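Local coordinates for PT26-6P (Thermococcus sp., PDB 2WB7), which is of unknown function but is encoded by a euryarchaeal mobile element and combines immunoglobulin-like domains with a helical domain, at residues Asp304-Val309 with Thr336-Thr341; Leu356-Ala361 with Trp374-Pro379. All blocks are in the same frame, centred on the assembly; numbering follows the deposited sequence.

Contact 1 of 2, residues Asp304-Val309 with Thr336-Thr341; sequences DEYRFV and TFFGLT
An aromatic cluster of Y306, F308 and F338 joins two strands of the second immunoglobulin-like domain, 301-314 and 336-343, which face each other without pairing. The axes of 304-309 and 336-341 approach to 7.9 Å and run the same general way, 31° apart. No hydrogen bond spans the gap, and every contact across it involves at least one side chain. The edge of the F338 ring meets the face of Y306 in a tilted edge-to-face pair, the centroids 4.3 Å apart and the planes turned by 50°. F338 CD2 lies over that face, toward its hydroxyl end, 3.4 Å from Y306 CZ. F338 CG stands anti to the F338 carbonyl carbon (chi1 -60°), which carries the ring to Y306 while the CB stays beside F308. There F308 CE2 touches F338 CB at 3.7 Å, and the two rings sit obliquely, centroids 5.8 Å apart. Two residues along the strand from F338, L340 comes in: its CD2 packs 3.8 Å from F308 O and 3.7 Å from V309 C, touching backbone more closely than the F308 side chain. Replacing Y306 by an alanine would probably deprive the F338 edge of the aromatic face it rests on and leave that ring freer to turn. F308 also stacks on F286, and I288 of strand 281-290 touches both F308 and F338. With mostly buried, apolar groups and no hydrogen bond between the two segments, the strands are probably held here mainly by dispersion, with some edge-to-face attraction.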
loop_
_atom_site.group_PDB
_atom_site.type_symbol
_atom_site.label_atom_id
_atom_site.label_comp_id
_atom_site.label_asym_id
_atom_site.label_seq_id
_atom_site.Cartn_x
_atom_site.Cartn_y
_atom_site.Cartn_z
ATOM N N ASP A 304 -13.298 -9.063 8.798
ATOM C CA ASP A 304 -12.757 -10.439 8.976
ATOM C C ASP A 304 -11.277 -10.993 8.960
ATOM O O ASP A 304 -10.622 -11.048 10.008
ATOM C CB ASP A 304 -13.655 -11.463 8.353
ATOM C CG ASP A 304 -13.784 -12.636 9.237
ATOM O OD1 ASP A 304 -13.694 -12.368 10.462
ATOM O OD2 ASP A 304 -13.940 -13.779 8.740
ATOM N N GLU A 305 -10.787 -11.511 7.827
ATOM C CA GLU A 305 -9.734 -12.584 7.879
ATOM C C GLU A 305 -8.352 -12.308 7.268
ATOM O O GLU A 305 -8.258 -11.785 6.165
ATOM C CB GLU A 305 -10.286 -13.859 7.261
ATOM C CG GLU A 305 -9.438 -15.076 7.453
ATOM C CD GLU A 305 -10.134 -16.340 6.895
ATOM O OE1 GLU A 305 -11.012 -16.193 6.007
ATOM O OE2 GLU A 305 -9.807 -17.477 7.325
ATOM N N TYR A 306 -7.288 -12.702 7.977
ATOM C CA TYR A 306 -5.912 -12.302 7.634
ATOM C C TYR A 306 -4.915 -13.449 7.667
ATOM O O TYR A 306 -5.100 -14.447 8.369
ATOM C CB TYR A 306 -5.401 -11.229 8.604
ATOM C CG TYR A 306 -5.234 -11.741 10.017
ATOM C CD1 TYR A 306 -4.049 -12.350 10.419
ATOM C CD2 TYR A 306 -6.279 -11.635 10.959
ATOM C CE1 TYR A 306 -3.896 -12.851 11.695
ATOM C CE2 TYR A 306 -6.137 -12.131 12.261
ATOM C CZ TYR A 306 -4.932 -12.742 12.610
ATOM O OH TYR A 306 -4.743 -13.239 13.870
ATOM N N ARG A 307 -3.830 -13.275 6.918
ATOM C CA ARG A 307 -2.646 -14.121 7.045
ATOM C C ARG A 307 -1.370 -13.297 6.866
ATOM O O ARG A 307 -1.181 -12.643 5.857
ATOM C CB ARG A 307 -2.682 -15.246 6.012
ATOM C CG ARG A 307 -1.634 -16.296 6.221
ATOM C CD ARG A 307 -1.943 -17.545 5.429
ATOM N NE ARG A 307 -1.466 -18.697 6.175
ATOM C CZ ARG A 307 -2.245 -19.651 6.674
ATOM N NH1 ARG A 307 -3.554 -19.623 6.471
ATOM N NH2 ARG A 307 -1.698 -20.653 7.358
ATOM N N PHE A 308 -0.490 -13.330 7.851
ATOM C CA PHE A 308 0.822 -12.698 7.713
ATOM C C PHE A 308 1.832 -13.810 7.621
ATOM O O PHE A 308 1.759 -14.764 8.405
ATOM C CB PHE A 308 1.121 -11.793 8.919
ATOM C CG PHE A 308 0.153 -10.650 9.052
ATOM C CD1 PHE A 308 0.285 -9.513 8.252
ATOM C CD2 PHE A 308 -0.931 -10.740 9.906
ATOM C CE1 PHE A 308 -0.624 -8.483 8.329
ATOM C CE2 PHE A 308 -1.843 -9.702 9.986
ATOM C CZ PHE A 308 -1.683 -8.570 9.196
ATOM N N VAL A 309 2.748 -13.717 6.658
ATOM C CA VAL A 309 3.722 -14.780 6.424
ATOM C C VAL A 309 5.116 -14.247 6.144
ATOM O O VAL A 309 5.298 -13.062 5.887
ATOM C CB VAL A 309 3.319 -15.698 5.218
ATOM C CG1 VAL A 309 1.879 -16.198 5.378
ATOM C CG2 VAL A 309 3.520 -14.971 3.895
ATOM N N THR A 336 -5.933 -2.772 14.899
ATOM C CA THR A 336 -5.501 -3.910 15.668
ATOM C C THR A 336 -4.144 -4.361 15.220
ATOM O O THR A 336 -3.826 -4.331 14.034
ATOM C CB THR A 336 -6.448 -5.069 15.491
ATOM O OG1 THR A 336 -7.776 -4.559 15.425
ATOM C CG2 THR A 336 -6.309 -6.049 16.652
ATOM N N PHE A 337 -3.358 -4.799 16.190
ATOM C CA PHE A 337 -1.991 -5.197 15.943
ATOM C C PHE A 337 -1.879 -6.701 15.900
ATOM O O PHE A 337 -2.546 -7.405 16.642
ATOM C CB PHE A 337 -1.089 -4.678 17.046
ATOM C CG PHE A 337 -0.793 -3.221 16.950
ATOM C CD1 PHE A 337 0.222 -2.770 16.118
ATOM C CD2 PHE A 337 -1.504 -2.299 17.713
ATOM C CE1 PHE A 337 0.517 -1.429 16.039
ATOM C CE2 PHE A 337 -1.214 -0.948 17.643
ATOM C CZ PHE A 337 -0.204 -0.513 16.795
ATOM N N PHE A 338 -1.009 -7.178 15.027
ATOM C CA PHE A 338 -0.774 -8.592 14.875
ATOM C C PHE A 338 0.723 -8.763 14.793
ATOM O O PHE A 338 1.405 -7.983 14.133
ATOM C CB PHE A 338 -1.449 -9.100 13.601
ATOM C CG PHE A 338 -2.942 -8.897 13.591
ATOM C CD1 PHE A 338 -3.494 -7.711 13.134
ATOM C CD2 PHE A 338 -3.793 -9.880 14.066
ATOM C CE1 PHE A 338 -4.866 -7.524 13.135
ATOM C CE2 PHE A 338 -5.171 -9.693 14.071
ATOM C CZ PHE A 338 -5.705 -8.518 13.601
ATOM N N GLY A 339 1.245 -9.761 15.488
ATOM C CA GLY A 339 2.677 -9.998 15.497
ATOM C C GLY A 339 3.066 -11.173 14.642
ATOM O O GLY A 339 2.263 -12.065 14.401
ATOM N N LEU A 340 4.300 -11.161 14.157
ATOM C CA LEU A 340 4.872 -12.305 13.454
ATOM C C LEU A 340 6.326 -12.322 13.800
ATOM O O LEU A 340 6.987 -11.304 13.727
ATOM C CB LEU A 340 4.736 -12.178 11.940
ATOM C CG LEU A 340 5.316 -13.362 11.168
ATOM C CD1 LEU A 340 4.787 -14.664 11.725
ATOM C CD2 LEU A 340 4.992 -13.248 9.709
ATOM N N THR A 341 6.826 -13.487 14.174
ATOM C CA THR A 341 8.238 -13.661 14.459
ATOM C C THR A 341 8.886 -14.416 13.311
ATOM O O THR A 341 8.497 -15.540 12.996
ATOM C CB THR A 341 8.411 -14.462 15.749
ATOM O OG1 THR A 341 7.957 -13.662 16.853
ATOM C CG2 THR A 341 9.870 -14.842 15.960
#

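Contact 2 of 2, residues Leu356-Ala361 with Trp374-Pro379; sequences LGLVYA and WLAAEP
L356-A361 and W374-P379 lie on the two arms of the antiparallel beta hairpin formed by strands 350-364 and 370-379; the axes of the two segments are 4.6 Å apart. Four backbone hydrogen bonds join them in two reciprocal pairs. G357 N gives to A377 O at 2.9 Å, and A377 N returns a bond to G357 O; V359 and L375 do the same, with L375 N 2.8 Å from V359 O. Between and beyond these lie the non-hydrogen-bonded pairs L358 with A376 and Y360 with W374, where CA-H...O contacts add to the ladder, among them L358 CA to L375 O at 3.3 Å.

Apolar side-chain contacts are few. L358 CD2 meets A376 CB at 3.5 Å on the face that also carries Y360 and W374, and Y360 CD1 lies 4.5 Å from W374 CB. At the other end L356 holds CG anti to its backbone N (chi1 -176°), and its CD1 meets E378 CB at 3.9 Å, the two side chains crossing nearly at right angles.

Polar ends turn to outside partners: E378 to Y152 and H354, W374 NE1 to D132. Helix 135-144 covers L358 and Y360, helix 149-157 touches L356, A376 and E378, and on the opposite face V359 and L375 pack against strand 266-272.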
loop_
_atom_site.group_PDB
_atom_site.type_symbol
_atom_site.label_atom_id
_atom_site.label_comp_id
_atom_site.label_asym_id
_atom_site.label_seq_id
_atom_site.Cartn_x
_atom_site.Cartn_y
_atom_site.Cartn_z
ATOM N N LEU A 356 5.016 -10.875 3.815
ATOM C CA LEU A 356 3.782 -10.469 3.157
ATOM C C LEU A 356 2.606 -10.535 4.115
ATOM O O LEU A 356 2.554 -11.386 5.004
ATOM C CB LEU A 356 3.503 -11.361 1.957
ATOM C CG LEU A 356 2.298 -11.041 1.080
ATOM C CD1 LEU A 356 2.596 -9.899 0.150
ATOM C CD2 LEU A 356 1.927 -12.261 0.269
ATOM N N GLY A 357 1.659 -9.620 3.933
ATOM C CA GLY A 357 0.409 -9.647 4.682
ATOM C C GLY A 357 -0.766 -9.619 3.732
ATOM O O GLY A 357 -0.844 -8.764 2.837
ATOM N N LEU A 358 -1.672 -10.567 3.913
ATOM C CA LEU A 358 -2.900 -10.622 3.151
ATOM C C LEU A 358 -4.111 -10.525 4.081
ATOM O O LEU A 358 -4.218 -11.253 5.069
ATOM C CB LEU A 358 -2.952 -11.926 2.359
ATOM C CG LEU A 358 -1.781 -12.246 1.420
ATOM C CD1 LEU A 358 -2.057 -13.549 0.715
ATOM C CD2 LEU A 358 -1.550 -11.160 0.396
ATOM N N VAL A 359 -5.026 -9.615 3.750
ATOM C CA VAL A 359 -6.304 -9.492 4.447
ATOM C C VAL A 359 -7.468 -9.542 3.470
ATOM O O VAL A 359 -7.405 -9.010 2.352
ATOM C CB VAL A 359 -6.395 -8.188 5.237
ATOM C CG1 VAL A 359 -7.594 -8.221 6.168
ATOM C CG2 VAL A 359 -5.120 -7.991 6.034
ATOM N N TYR A 360 -8.535 -10.187 3.914
ATOM C CA TYR A 360 -9.727 -10.382 3.119
ATOM C C TYR A 360 -10.906 -10.026 4.004
ATOM O O TYR A 360 -11.043 -10.575 5.097
ATOM C CB TYR A 360 -9.809 -11.847 2.708
ATOM C CG TYR A 360 -11.041 -12.240 1.939
ATOM C CD1 TYR A 360 -11.105 -12.076 0.562
ATOM C CD2 TYR A 360 -12.124 -12.816 2.585
ATOM C CE1 TYR A 360 -12.235 -12.452 -0.154
ATOM C CE2 TYR A 360 -13.264 -13.197 1.882
ATOM C CZ TYR A 360 -13.313 -13.011 0.515
ATOM O OH TYR A 360 -14.441 -13.399 -0.180
ATOM N N ALA A 361 -11.749 -9.099 3.553
ATOM C CA ALA A 361 -12.924 -8.721 4.345
ATOM C C ALA A 361 -14.154 -8.435 3.480
ATOM O O ALA A 361 -14.090 -8.484 2.254
ATOM C CB ALA A 361 -12.608 -7.547 5.267
ATOM N N TRP A 374 -9.914 -7.227 -0.587
ATOM C CA TRP A 374 -8.663 -7.790 -0.140
ATOM C C TRP A 374 -7.567 -6.744 -0.176
ATOM O O TRP A 374 -7.636 -5.777 -0.944
ATOM C CB TRP A 374 -8.270 -8.987 -1.009
ATOM C CG TRP A 374 -7.973 -8.634 -2.435
ATOM C CD1 TRP A 374 -8.864 -8.554 -3.455
ATOM C CD2 TRP A 374 -6.694 -8.301 -2.988
ATOM N NE1 TRP A 374 -8.218 -8.209 -4.617
ATOM C CE2 TRP A 374 -6.888 -8.045 -4.356
ATOM C CE3 TRP A 374 -5.405 -8.189 -2.455
ATOM C CZ2 TRP A 374 -5.848 -7.685 -5.203
ATOM C CZ3 TRP A 374 -4.366 -7.833 -3.304
ATOM C CH2 TRP A 374 -4.596 -7.589 -4.661
ATOM N N LEU A 375 -6.561 -6.942 0.672
ATOM C CA LEU A 375 -5.358 -6.116 0.652
ATOM C C LEU A 375 -4.110 -6.989 0.764
ATOM O O LEU A 375 -4.089 -8.006 1.486
ATOM C CB LEU A 375 -5.369 -5.086 1.777
ATOM C CG LEU A 375 -4.231 -4.057 1.730
ATOM C CD1 LEU A 375 -4.457 -3.060 0.639
ATOM C CD2 LEU A 375 -4.141 -3.323 3.051
ATOM N N ALA A 376 -3.081 -6.602 0.024
ATOM C CA ALA A 376 -1.785 -7.239 0.141
ATOM C C ALA A 376 -0.798 -6.130 0.430
ATOM O O ALA A 376 -0.852 -5.067 -0.191
ATOM C CB ALA A 376 -1.418 -7.971 -1.150
ATOM N N ALA A 377 0.085 -6.360 1.387
ATOM C CA ALA A 377 1.062 -5.350 1.745
ATOM C C ALA A 377 2.343 -6.073 2.055
ATOM O O ALA A 377 2.368 -6.977 2.897
ATOM C CB ALA A 377 0.602 -4.548 2.957
ATOM N N GLU A 378 3.404 -5.698 1.353
ATOM C CA GLU A 378 4.687 -6.346 1.545
ATOM C C GLU A 378 5.711 -5.355 2.106
ATOM O O GLU A 378 6.073 -4.384 1.442
ATOM C CB GLU A 378 5.170 -6.981 0.242
ATOM C CG GLU A 378 6.622 -7.388 0.282
ATOM C CD GLU A 378 7.093 -8.109 -0.975
ATOM O OE1 GLU A 378 6.277 -8.323 -1.893
ATOM O OE2 GLU A 378 8.290 -8.469 -1.033
ATOM N N PRO A 379 6.158 -5.589 3.349
ATOM C CA PRO A 379 7.170 -4.749 3.975
ATOM C C PRO A 379 8.423 -4.802 3.138
ATOM O O PRO A 379 8.876 -5.891 2.787
ATOM C CB PRO A 379 7.420 -5.440 5.316
ATOM C CG PRO A 379 6.184 -6.214 5.585
ATOM C CD PRO A 379 5.694 -6.662 4.242
#

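Contacts 1 and 2 share one sheet, for strand 301-314, which carries 304-309, is the direct neighbour of strand 350-364, which carries 356-361. Their centres are about 9 Å apart. Probable backbone hydrogen bonds tie them, R307 N to L358 O at 2.8 Å and E305 O to Y360 N at 2.8 Å, and F308 CD1 packs 3.6 Å from G357 CA, bringing the aromatic cluster of contact 1 beside the hairpin of contact 2. The two differ in kind: contact 2 is lateral pairing within the sheet, whereas contact 1 joins strands that are not neighbours in it. Along the chain, contact 1 closes before contact 2 opens.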